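Local coordinates for uncharacterized protein (Mycobacterium tuberculosis, PDB 3DBO), which acts as the probable toxin of a type II toxin-antitoxin pair, a PIN-domain magnesium-dependent ribonuclease with limited activity on RNA that is seen in complex with its antitoxin, at residues L55-V60 and R110-D115; L63-A66 and I70-Q73; A94-R99 and I118-A123. One frame throughout, in Å; residues are numbered along the deposited sequence.

Contact 1: L55-V60 and R110-D115; sequences LAELRV and RVRIND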
# COMPACT_ATOMS: atom_id res chain seq x y z
N LEU B 55 -5.14 -5.00 -2.12
CA LEU B 55 -6.43 -5.61 -2.54
C LEU B 55 -7.03 -6.40 -1.35
O LEU B 55 -8.20 -6.24 -1.01
CB LEU B 55 -6.23 -6.52 -3.78
CG LEU B 55 -7.49 -7.21 -4.32
CD1 LEU B 55 -8.60 -6.23 -4.62
CD2 LEU B 55 -7.20 -8.12 -5.55
N ALA B 56 -6.21 -7.22 -0.71
CA ALA B 56 -6.63 -8.01 0.44
C ALA B 56 -7.10 -7.14 1.61
O ALA B 56 -8.12 -7.40 2.24
CB ALA B 56 -5.48 -8.91 0.90
N GLU B 57 -6.32 -6.11 1.91
CA GLU B 57 -6.60 -5.27 3.06
C GLU B 57 -7.87 -4.43 2.89
O GLU B 57 -8.66 -4.32 3.83
CB GLU B 57 -5.37 -4.42 3.39
CG GLU B 57 -4.30 -5.31 4.04
CD GLU B 57 -3.06 -4.55 4.49
OE1 GLU B 57 -2.80 -3.43 3.98
OE2 GLU B 57 -2.32 -5.08 5.37
N LEU B 58 -8.06 -3.89 1.70
CA LEU B 58 -9.30 -3.15 1.37
C LEU B 58 -10.52 -4.09 1.41
O LEU B 58 -11.59 -3.70 1.88
CB LEU B 58 -9.18 -2.44 0.02
CG LEU B 58 -8.10 -1.34 -0.05
CD1 LEU B 58 -8.09 -0.77 -1.45
CD2 LEU B 58 -8.36 -0.27 1.01
N ARG B 59 -10.33 -5.33 0.97
CA ARG B 59 -11.42 -6.31 1.00
C ARG B 59 -11.78 -6.69 2.42
O ARG B 59 -12.95 -6.75 2.77
CB ARG B 59 -11.09 -7.52 0.13
CG ARG B 59 -12.28 -8.39 -0.22
CD ARG B 59 -11.85 -9.55 -1.12
NE ARG B 59 -13.02 -10.16 -1.75
CZ ARG B 59 -13.70 -11.18 -1.24
NH1 ARG B 59 -13.32 -11.75 -0.09
NH2 ARG B 59 -14.78 -11.64 -1.87
N VAL B 60 -10.79 -6.94 3.28
CA VAL B 60 -11.09 -7.22 4.67
C VAL B 60 -11.80 -6.02 5.31
O VAL B 60 -12.73 -6.19 6.12
CB VAL B 60 -9.79 -7.39 5.50
CG1 VAL B 60 -10.10 -7.32 7.01
CG2 VAL B 60 -9.10 -8.67 5.17
N ARG B 110 11.64 -2.81 13.05
CA ARG B 110 10.42 -3.53 12.68
C ARG B 110 9.58 -2.83 11.60
O ARG B 110 9.56 -1.60 11.52
CB ARG B 110 9.55 -3.79 13.92
CG ARG B 110 10.21 -4.68 14.97
CD ARG B 110 9.40 -4.75 16.27
NE ARG B 110 9.28 -3.45 16.91
CZ ARG B 110 8.19 -2.69 16.86
NH1 ARG B 110 7.12 -3.11 16.19
NH2 ARG B 110 8.16 -1.52 17.48
N VAL B 111 8.89 -3.65 10.80
CA VAL B 111 7.90 -3.22 9.80
C VAL B 111 6.74 -4.23 9.95
O VAL B 111 7.02 -5.40 10.15
CB VAL B 111 8.55 -3.30 8.37
CG1 VAL B 111 7.53 -3.23 7.27
CG2 VAL B 111 9.64 -2.19 8.16
N ARG B 112 5.47 -3.79 9.85
CA ARG B 112 4.29 -4.71 9.76
C ARG B 112 4.62 -5.73 8.68
O ARG B 112 5.12 -5.35 7.62
CB ARG B 112 3.04 -3.98 9.21
CG ARG B 112 2.16 -3.08 10.10
CD ARG B 112 0.70 -3.03 9.52
NE ARG B 112 0.61 -2.76 8.07
CZ ARG B 112 -0.30 -3.29 7.24
NH1 ARG B 112 -1.19 -4.16 7.69
NH2 ARG B 112 -0.29 -2.98 5.95
N ILE B 113 4.32 -7.01 8.90
CA ILE B 113 4.71 -8.01 7.89
C ILE B 113 4.05 -7.75 6.52
O ILE B 113 4.70 -7.93 5.48
CB ILE B 113 4.53 -9.48 8.37
CG1 ILE B 113 5.29 -10.44 7.45
CG2 ILE B 113 3.07 -9.86 8.43
CD1 ILE B 113 5.51 -11.84 8.03
N ASN B 114 2.80 -7.30 6.51
CA ASN B 114 2.12 -7.04 5.26
C ASN B 114 2.72 -5.82 4.56
O ASN B 114 2.82 -5.81 3.34
CB ASN B 114 0.62 -6.87 5.45
CG ASN B 114 -0.14 -8.19 5.32
OD1 ASN B 114 0.46 -9.26 5.17
ND2 ASN B 114 -1.47 -8.10 5.37
N ASP B 115 3.17 -4.83 5.33
CA ASP B 115 3.94 -3.72 4.73
C ASP B 115 5.27 -4.17 4.15
O ASP B 115 5.69 -3.68 3.10
CB ASP B 115 4.15 -2.55 5.72
CG ASP B 115 2.92 -1.65 5.82
OD1 ASP B 115 2.00 -1.77 4.97
OD2 ASP B 115 2.87 -0.81 6.74
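The carboxylate of E57 meets the guanidinium of R112 and the amide of N114, and nearly all of the contact is concentrated there. The backbones stay well apart, with 9.2 Å between E57 CA and N114 CA, so the extended glutamate side chain bridges the distance. E57 OE2 takes three bonds: from R112 NH1 at 2.7 Å, from R112 NH2 at 3.0 Å on its syn lone pair, and from N114 ND2 at 3.1 Å, which arrives above the carboxylate plane. R112 thus grips end-on, both nitrogens directed to one oxygen, with carboxylate and guanidinium planes 36° apart. A bend at chi3 (-49°) lets R112 also serve D115, its NH2 lying 2.8 Å from D115 OD1. E57 OE1 is held by T27 OG1. Away from the buried E57 carboxylate the contact opens outward: R112 and N114 are only partly buried, and both reach the second protein chain, probably the antitoxin, R112 NH1 bonding to its backbone and N114 packing on an apolar side chain. The chemistry implies that R112 spans E57 and D115, a predicted magnesium ligand, and would probably help to position D115.

Contact 2: L63-A66 and I70-Q73; sequences LAAA and IRAQ. With NA (sodium ion), chain F.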
# COMPACT_ATOMS: atom_id res chain seq x y z
N LEU B 63 -15.45 -6.32 4.59
CA LEU B 63 -16.06 -7.40 5.37
C LEU B 63 -16.14 -7.12 6.87
O LEU B 63 -17.01 -7.66 7.57
CB LEU B 63 -15.31 -8.70 5.09
CG LEU B 63 -15.31 -9.17 3.62
CD1 LEU B 63 -14.52 -10.46 3.54
CD2 LEU B 63 -16.76 -9.36 3.10
N ALA B 64 -15.25 -6.26 7.37
CA ALA B 64 -15.21 -5.91 8.80
C ALA B 64 -16.12 -4.74 9.17
O ALA B 64 -16.38 -4.52 10.37
CB ALA B 64 -13.79 -5.60 9.22
N ALA B 65 -16.56 -3.98 8.18
CA ALA B 65 -17.30 -2.73 8.43
C ALA B 65 -18.51 -3.01 9.32
O ALA B 65 -19.25 -3.96 9.08
CB ALA B 65 -17.72 -2.06 7.11
N ALA B 66 -18.67 -2.16 10.34
CA ALA B 66 -19.69 -2.35 11.36
C ALA B 66 -21.09 -1.83 10.98
O ALA B 66 -22.08 -2.36 11.45
CB ALA B 66 -19.21 -1.72 12.70
N ILE B 70 -20.35 2.84 6.63
CA ILE B 70 -18.92 2.55 6.59
C ILE B 70 -18.67 1.50 5.51
O ILE B 70 -17.73 1.62 4.72
CB ILE B 70 -18.39 2.07 7.97
CG1 ILE B 70 -18.39 3.24 8.97
CG2 ILE B 70 -16.98 1.49 7.85
CD1 ILE B 70 -17.59 4.44 8.51
N ARG B 71 -19.53 0.48 5.48
CA ARG B 71 -19.44 -0.59 4.48
C ARG B 71 -19.53 -0.02 3.06
O ARG B 71 -18.75 -0.38 2.20
CB ARG B 71 -20.54 -1.61 4.71
CG ARG B 71 -20.36 -2.92 3.95
CD ARG B 71 -21.50 -3.86 4.30
NE ARG B 71 -21.49 -4.10 5.74
CZ ARG B 71 -22.48 -3.82 6.59
NH1 ARG B 71 -23.63 -3.33 6.14
NH2 ARG B 71 -22.31 -4.06 7.88
N ALA B 72 -20.49 0.88 2.82
CA ALA B 72 -20.61 1.50 1.50
C ALA B 72 -19.36 2.30 1.13
O ALA B 72 -18.92 2.26 -0.02
CB ALA B 72 -21.83 2.39 1.44
N GLN B 73 -18.82 3.06 2.08
CA GLN B 73 -17.60 3.84 1.82
C GLN B 73 -16.43 2.91 1.46
O GLN B 73 -15.68 3.16 0.51
CB GLN B 73 -17.24 4.73 3.01
CG GLN B 73 -16.18 5.78 2.68
CD GLN B 73 -16.45 6.49 1.37
OE1 GLN B 73 -17.45 7.21 1.23
NE2 GLN B 73 -15.58 6.28 0.38
NA NA F . -19.22 -5.41 6.76
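A65 faces R71 and I70 where one helix has ended and the next is under way, and its methyl and carbonyl groups do different work. The methyl group lies against the start of the second segment: A65 CB is 3.5 Å from R71 N, close packing against the backbone, and in the modelled conformer of I70 its CG2 is 3.7 Å from A65 CB. A65 O accepts a bond from R71 NH2 at 3.3 Å, the donor sitting above the carbonyl plane rather than on a lone pair, and the same oxygen binds a sodium ion at 2.7 Å. The ion also lies at the guanidinium edge, 2.8 Å from R71 NE, although an arginine N-H is an unlikely sodium ligand and this approach is doubtful as coordination. R71 reaches back to this spot because CG is anti to its backbone N (chi1 -166°) and the chain then folds at chi3. Further out, V62 O is the second carbonyl to bind the ion. Its residue lies in the last turn of helix 52-64, and A65 is the first residue to leave helical angles. T67 OG1 makes a weak hydrogen bond to I70 N in the next helix. The whole is an alpha-alpha hairpin, helices 52-64 and 68-79 joined by a short turn, with a cation collected by carbonyls at the C-terminal end of its first helix.

Contact 3: A94-R99 and I118-A123; sequences ARMWAR and IAAVAA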
# COMPACT_ATOMS: atom_id res chain seq x y z
N ALA B 94 9.43 -12.44 -3.43
CA ALA B 94 9.75 -13.34 -2.34
C ALA B 94 11.23 -13.25 -1.97
O ALA B 94 11.56 -13.22 -0.81
CB ALA B 94 9.40 -14.79 -2.75
N ARG B 95 12.11 -13.25 -2.97
CA ARG B 95 13.54 -13.14 -2.70
C ARG B 95 13.89 -11.82 -2.03
O ARG B 95 14.70 -11.77 -1.10
CB ARG B 95 14.33 -13.35 -3.99
CG ARG B 95 14.15 -14.79 -4.53
CD ARG B 95 14.99 -15.00 -5.81
NE ARG B 95 14.69 -16.30 -6.39
CZ ARG B 95 13.99 -16.49 -7.51
NH1 ARG B 95 13.51 -15.45 -8.21
NH2 ARG B 95 13.77 -17.73 -7.94
N MET B 96 13.26 -10.75 -2.51
CA MET B 96 13.44 -9.42 -1.92
C MET B 96 12.97 -9.39 -0.46
O MET B 96 13.66 -8.80 0.39
CB MET B 96 12.71 -8.36 -2.76
CG MET B 96 12.96 -6.89 -2.26
SD MET B 96 14.71 -6.41 -2.27
CE MET B 96 14.94 -6.14 -4.03
N TRP B 97 11.80 -9.99 -0.18
CA TRP B 97 11.26 -10.01 1.18
C TRP B 97 12.29 -10.60 2.14
O TRP B 97 12.50 -10.05 3.21
CB TRP B 97 9.98 -10.84 1.24
CG TRP B 97 9.20 -10.79 2.54
CD1 TRP B 97 8.17 -9.95 2.85
CD2 TRP B 97 9.40 -11.63 3.68
NE1 TRP B 97 7.69 -10.23 4.11
CE2 TRP B 97 8.44 -11.25 4.65
CE3 TRP B 97 10.29 -12.67 3.98
CZ2 TRP B 97 8.34 -11.89 5.89
CZ3 TRP B 97 10.20 -13.30 5.23
CH2 TRP B 97 9.23 -12.91 6.16
N ALA B 98 12.94 -11.69 1.74
CA ALA B 98 13.95 -12.33 2.60
C ALA B 98 15.12 -11.38 2.90
O ALA B 98 15.56 -11.29 4.05
CB ALA B 98 14.46 -13.65 1.95
N ARG B 99 15.65 -10.72 1.88
CA ARG B 99 16.76 -9.76 2.04
C ARG B 99 16.36 -8.63 2.99
O ARG B 99 17.09 -8.32 3.94
CB ARG B 99 17.18 -9.17 0.68
CG ARG B 99 18.40 -8.26 0.76
CD ARG B 99 19.02 -7.94 -0.61
NE ARG B 99 20.31 -7.27 -0.42
CZ ARG B 99 21.32 -7.27 -1.29
NH1 ARG B 99 21.23 -7.93 -2.44
NH2 ARG B 99 22.45 -6.62 -0.99
N ILE B 118 4.55 -5.53 0.76
CA ILE B 118 4.39 -4.41 -0.16
C ILE B 118 5.74 -3.85 -0.62
O ILE B 118 5.98 -3.71 -1.83
CB ILE B 118 3.50 -3.31 0.44
CG1 ILE B 118 2.06 -3.84 0.58
CG2 ILE B 118 3.48 -2.07 -0.48
CD1 ILE B 118 1.17 -2.94 1.48
N ALA B 119 6.62 -3.56 0.35
CA ALA B 119 7.95 -3.03 0.07
C ALA B 119 8.76 -4.02 -0.78
O ALA B 119 9.46 -3.61 -1.71
CB ALA B 119 8.68 -2.73 1.36
N ALA B 120 8.62 -5.32 -0.49
CA ALA B 120 9.31 -6.35 -1.29
C ALA B 120 8.86 -6.35 -2.74
O ALA B 120 9.68 -6.42 -3.66
CB ALA B 120 9.15 -7.76 -0.64
N VAL B 121 7.56 -6.27 -2.96
CA VAL B 121 7.02 -6.20 -4.31
C VAL B 121 7.56 -4.96 -5.06
O VAL B 121 8.10 -5.08 -6.19
CB VAL B 121 5.46 -6.21 -4.29
CG1 VAL B 121 4.85 -5.80 -5.66
CG2 VAL B 121 4.94 -7.61 -3.84
N ALA B 122 7.42 -3.80 -4.44
CA ALA B 122 7.91 -2.56 -5.06
C ALA B 122 9.41 -2.61 -5.34
O ALA B 122 9.83 -2.36 -6.49
CB ALA B 122 7.54 -1.34 -4.18
N ALA B 123 10.22 -2.92 -4.32
CA ALA B 123 11.68 -3.00 -4.47
C ALA B 123 12.13 -3.97 -5.55
O ALA B 123 13.08 -3.70 -6.28
CB ALA B 123 12.36 -3.33 -3.15
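A120 and A123, one helical turn apart, are the residues of 118-123 that meet M96 and W97. At the start of the segment, I118 turns from the partner helix and packs on T51, V53 and T54, while A119 lies on F136 and L139. A120 then makes the close approach: its CB is 3.5 Å from W97 N and 3.7 Å from W97 CB, a methyl set against the backbone of the other helix and near the plane of the indole, at its edge. M96 CG rests 3.6 Å from A120 O. V121 points away from the partner helix and touches T51. At A123 the methyl is met by M96 CG at 3.7 Å, and M96 CE comes within 3.8 Å of A123 O; bends at chi2 (59°) and chi3 (76°) wrap the thioether round this alanine. With only methyl groups on the facing side, the axes of 94-99 and 118-123 approach to 7.9 Å, crossing at 119°. The indole of W97 stacks on W117 and touches L116, extending the interface toward the start of helix 113-124. That helix is thus sandwiched, helix 91-107 on the side of A120 and A123, strand 47-51 and helix 52-64 on the side of I118.

Overall arrangement
The three contacts lie within one PIN domain, whose helices pack around a parallel sheet. Contact 2 is nested along the chain inside the loop closed by contact 1, and the two share helix 52-64, their centres about 17 Å apart. Contacts 1 and 3 interleave in sequence and share helix 113-124. They are about 14 Å apart between centres and touch directly, I113 CD1 lying 3.6 Å from W97 CZ2. Contacts 2 and 3 are on opposite sides of the chain's centre, about 30 Å between centres. Contact 1, with its polar chemistry beside the predicted magnesium site, thus lies between the peripheral helical hairpin of contact 2 and the apolar helix crossing of contact 3.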